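Glutamate--cysteine ligase GshA (Methylobacillus flagellatus KT, PDB 3K1T) probably acts as a glutamate–cysteine ligase, joining glutamate to cysteine through a gamma-peptide bond. Local coordinates at residues D229-F237 / L261-Y272. Numbering follows the deposited sequence.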
# COMPACT_ATOMS: atom_id res chain seq x y z
N ASP A 229 -23.48 9.55 18.75
CA ASP A 229 -24.07 8.59 19.68
C ASP A 229 -23.33 7.24 19.49
O ASP A 229 -23.38 6.70 18.41
CB ASP A 229 -25.58 8.42 19.34
CG ASP A 229 -26.31 7.45 20.25
OD1 ASP A 229 -25.66 6.80 21.09
OD2 ASP A 229 -27.56 7.32 20.14
N PRO A 230 -22.63 6.72 20.52
CA PRO A 230 -21.91 5.45 20.35
C PRO A 230 -22.78 4.29 19.92
O PRO A 230 -22.26 3.34 19.33
CB PRO A 230 -21.31 5.20 21.73
CG PRO A 230 -22.12 6.00 22.67
CD PRO A 230 -22.50 7.22 21.90
N TRP A 231 -24.08 4.34 20.23
CA TRP A 231 -25.03 3.29 19.86
C TRP A 231 -25.14 3.13 18.34
O TRP A 231 -25.40 2.03 17.85
CB TRP A 231 -26.42 3.51 20.50
CG TRP A 231 -27.39 2.39 20.19
CD1 TRP A 231 -27.44 1.18 20.82
CD2 TRP A 231 -28.41 2.37 19.20
NE1 TRP A 231 -28.44 0.41 20.29
CE2 TRP A 231 -29.04 1.10 19.28
CE3 TRP A 231 -28.84 3.28 18.22
CZ2 TRP A 231 -30.07 0.72 18.43
CZ3 TRP A 231 -29.87 2.90 17.36
CH2 TRP A 231 -30.49 1.65 17.48
N LEU A 232 -24.84 4.19 17.58
CA LEU A 232 -24.89 4.09 16.11
C LEU A 232 -23.81 3.15 15.54
O LEU A 232 -23.93 2.72 14.39
CB LEU A 232 -24.80 5.47 15.48
CG LEU A 232 -25.97 6.42 15.81
CD1 LEU A 232 -25.79 7.78 15.02
CD2 LEU A 232 -27.36 5.79 15.63
N LEU A 233 -22.78 2.85 16.34
CA LEU A 233 -21.65 2.04 15.93
C LEU A 233 -21.55 0.71 16.69
O LEU A 233 -20.68 -0.10 16.40
CB LEU A 233 -20.36 2.81 16.22
CG LEU A 233 -20.07 4.10 15.47
CD1 LEU A 233 -18.88 4.82 16.10
CD2 LEU A 233 -19.81 3.74 14.00
N ASN A 234 -22.39 0.49 17.71
CA ASN A 234 -22.11 -0.57 18.68
C ASN A 234 -23.38 -1.25 19.19
O ASN A 234 -24.20 -0.61 19.81
CB ASN A 234 -21.32 0.05 19.84
CG ASN A 234 -20.71 -1.00 20.77
OD1 ASN A 234 -20.76 -2.21 20.50
ND2 ASN A 234 -20.17 -0.54 21.87
N PRO A 235 -23.52 -2.57 18.96
CA PRO A 235 -24.70 -3.23 19.55
C PRO A 235 -24.58 -3.37 21.08
O PRO A 235 -23.47 -3.63 21.59
CB PRO A 235 -24.70 -4.63 18.90
CG PRO A 235 -23.71 -4.55 17.75
CD PRO A 235 -22.69 -3.52 18.21
N TYR A 236 -25.69 -3.24 21.80
CA TYR A 236 -25.69 -3.55 23.23
C TYR A 236 -25.43 -5.04 23.40
O TYR A 236 -25.73 -5.86 22.52
CB TYR A 236 -27.06 -3.23 23.85
CG TYR A 236 -27.43 -1.77 23.97
CD1 TYR A 236 -26.56 -0.86 24.56
CD2 TYR A 236 -28.67 -1.31 23.52
CE1 TYR A 236 -26.92 0.48 24.70
CE2 TYR A 236 -29.04 -0.01 23.67
CZ TYR A 236 -28.17 0.90 24.27
OH TYR A 236 -28.55 2.21 24.41
N PHE A 237 -24.88 -5.41 24.55
CA PHE A 237 -24.78 -6.83 24.89
C PHE A 237 -24.84 -7.08 26.41
O PHE A 237 -24.71 -6.17 27.23
CB PHE A 237 -23.51 -7.46 24.28
CG PHE A 237 -22.25 -7.21 25.06
CD1 PHE A 237 -21.59 -6.01 24.97
CD2 PHE A 237 -21.74 -8.20 25.90
CE1 PHE A 237 -20.44 -5.75 25.73
CE2 PHE A 237 -20.58 -7.94 26.66
CZ PHE A 237 -19.94 -6.72 26.57
N LEU A 261 -32.31 -6.58 27.88
CA LEU A 261 -31.63 -6.16 26.65
C LEU A 261 -32.62 -5.63 25.60
O LEU A 261 -32.41 -4.56 25.01
CB LEU A 261 -30.79 -7.31 26.11
CG LEU A 261 -29.97 -7.08 24.87
CD1 LEU A 261 -29.04 -5.85 25.05
CD2 LEU A 261 -29.16 -8.37 24.56
N LEU A 262 -33.70 -6.37 25.38
CA LEU A 262 -34.78 -5.92 24.49
C LEU A 262 -35.29 -4.55 24.88
O LEU A 262 -35.55 -3.72 24.02
CB LEU A 262 -35.93 -6.92 24.45
CG LEU A 262 -35.64 -8.25 23.74
CD1 LEU A 262 -36.77 -9.26 24.04
CD2 LEU A 262 -35.46 -8.08 22.20
N ALA A 263 -35.46 -4.31 26.18
CA ALA A 263 -35.93 -3.01 26.66
C ALA A 263 -34.95 -1.88 26.31
O ALA A 263 -35.37 -0.79 25.91
CB ALA A 263 -36.21 -3.04 28.17
N LYS A 264 -33.65 -2.13 26.46
CA LYS A 264 -32.64 -1.15 26.06
C LYS A 264 -32.71 -0.83 24.56
O LYS A 264 -32.57 0.34 24.16
CB LYS A 264 -31.22 -1.62 26.40
CG LYS A 264 -30.88 -1.62 27.90
CD LYS A 264 -29.45 -2.09 28.18
CE LYS A 264 -28.42 -1.07 27.79
NZ LYS A 264 -26.98 -1.55 28.03
N ILE A 265 -32.87 -1.86 23.74
CA ILE A 265 -32.97 -1.70 22.28
C ILE A 265 -34.25 -0.92 21.93
O ILE A 265 -34.21 0.01 21.13
CB ILE A 265 -32.93 -3.05 21.52
CG1 ILE A 265 -31.65 -3.84 21.81
CG2 ILE A 265 -33.07 -2.84 20.02
CD1 ILE A 265 -31.80 -5.34 21.47
N ARG A 266 -35.36 -1.26 22.56
CA ARG A 266 -36.59 -0.53 22.37
C ARG A 266 -36.45 0.97 22.62
O ARG A 266 -37.01 1.75 21.85
CB ARG A 266 -37.73 -1.07 23.26
CG ARG A 266 -38.36 -2.31 22.75
CD ARG A 266 -39.76 -2.52 23.39
NE ARG A 266 -39.67 -2.73 24.83
CZ ARG A 266 -39.39 -3.90 25.43
NH1 ARG A 266 -39.19 -5.03 24.75
NH2 ARG A 266 -39.35 -3.93 26.76
N ARG A 267 -35.72 1.38 23.67
CA ARG A 267 -35.50 2.81 23.95
C ARG A 267 -34.82 3.50 22.78
O ARG A 267 -35.21 4.62 22.37
CB ARG A 267 -34.64 3.03 25.18
CG ARG A 267 -35.33 2.84 26.48
CD ARG A 267 -34.42 3.26 27.62
NE ARG A 267 -34.00 4.66 27.50
CZ ARG A 267 -33.17 5.26 28.34
NH1 ARG A 267 -32.65 4.60 29.37
NH2 ARG A 267 -32.85 6.52 28.14
N LYS A 268 -33.77 2.86 22.26
CA LYS A 268 -33.08 3.43 21.10
C LYS A 268 -33.93 3.44 19.83
O LYS A 268 -33.89 4.43 19.07
CB LYS A 268 -31.70 2.75 20.89
CG LYS A 268 -30.63 3.23 21.85
CD LYS A 268 -30.16 4.64 21.50
CE LYS A 268 -29.28 5.29 22.52
NZ LYS A 268 -29.00 6.73 22.21
N TYR A 269 -34.72 2.39 19.61
CA TYR A 269 -35.60 2.32 18.44
C TYR A 269 -36.64 3.45 18.50
O TYR A 269 -36.93 4.08 17.48
CB TYR A 269 -36.23 0.93 18.30
CG TYR A 269 -35.33 -0.16 17.69
CD1 TYR A 269 -33.96 -0.03 17.62
CD2 TYR A 269 -35.88 -1.30 17.16
CE1 TYR A 269 -33.16 -1.03 17.07
CE2 TYR A 269 -35.10 -2.29 16.60
CZ TYR A 269 -33.74 -2.14 16.54
OH TYR A 269 -32.95 -3.13 15.98
N ALA A 270 -37.13 3.75 19.71
CA ALA A 270 -38.08 4.86 19.90
C ALA A 270 -37.40 6.21 19.61
O ALA A 270 -37.96 7.05 18.87
CB ALA A 270 -38.69 4.83 21.32
N GLU A 271 -36.20 6.40 20.14
CA GLU A 271 -35.43 7.61 19.92
C GLU A 271 -35.28 7.89 18.41
O GLU A 271 -35.40 9.04 17.99
CB GLU A 271 -34.06 7.49 20.56
CG GLU A 271 -33.15 8.72 20.35
CD GLU A 271 -31.82 8.66 21.08
OE1 GLU A 271 -31.58 7.70 21.85
OE2 GLU A 271 -31.00 9.59 20.88
N TYR A 272 -35.00 6.86 17.63
CA TYR A 272 -34.68 7.04 16.22
C TYR A 272 -35.85 6.73 15.26
O TYR A 272 -35.67 6.80 14.06
CB TYR A 272 -33.42 6.24 15.88
CG TYR A 272 -32.17 6.86 16.48
CD1 TYR A 272 -31.66 8.07 15.98
CD2 TYR A 272 -31.51 6.27 17.54
CE1 TYR A 272 -30.51 8.65 16.50
CE2 TYR A 272 -30.34 6.82 18.05
CZ TYR A 272 -29.86 8.03 17.54
OH TYR A 272 -28.72 8.57 18.07
O HOH W 1 -26.10 6.20 23.53
O HOH W 2 -28.64 9.80 22.24
O HOH W 3 -31.16 2.31 25.54
O HOH W 4 -26.82 -4.18 27.55
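Lys-268 lies along the indole of Trp-231, its CB 3.5 Å from the centroid of the six-membered ring and 11° off the normal, a CH-pi contact over the face. A bend at chi2 (-73°) carries CG and CD back across the indole toward Trp-231 CB, bringing NZ to Asp-229 OD2 at 2.6 Å in a salt bridge on the syn side of the carboxylate. The anti lone pair of OD2 takes the hydroxyl of Tyr-272, OH to OD2 2.7 Å, so two donors grip one oxygen. At the rim of the indole, Trp-231 CZ2 and Tyr-269 CE1 meet edge to edge at 3.8 Å, whereas the Tyr-272 ring is nearly parallel to the indole (10°) but slid aside with little overlap. Tyr-236 carries Lys-264 CE over one face, 3.8 Å from its centroid, with NZ off-centre in a cation-pi contact; Trp-231 CD1, from the same loop, lies over the opposite face toward the rim.

In the second shell, Asp-229 OD1 accepts from Trp-231 N (3.0 Å), an Asx turn with the N-H coming from above the carboxylate plane, consistent with a fixed carboxylate as the 3-10 turn 230-232 begins. Glu-271 OE1 holds Lys-268 NZ from within the helix at 2.8 Å, and Glu-329 of strand 324-329 takes the indole NE1. Replacing Trp-231 with an alanine would probably open a gap beside the Lys-268 methylenes and leave Glu-329 without the indole N-H. The loop leading into strand 237-241 is thus pinned to helix 251-272 by aromatic packing beside a charged cluster, in which Lys-268 probably offsets the repulsion between Asp-229 and Glu-271.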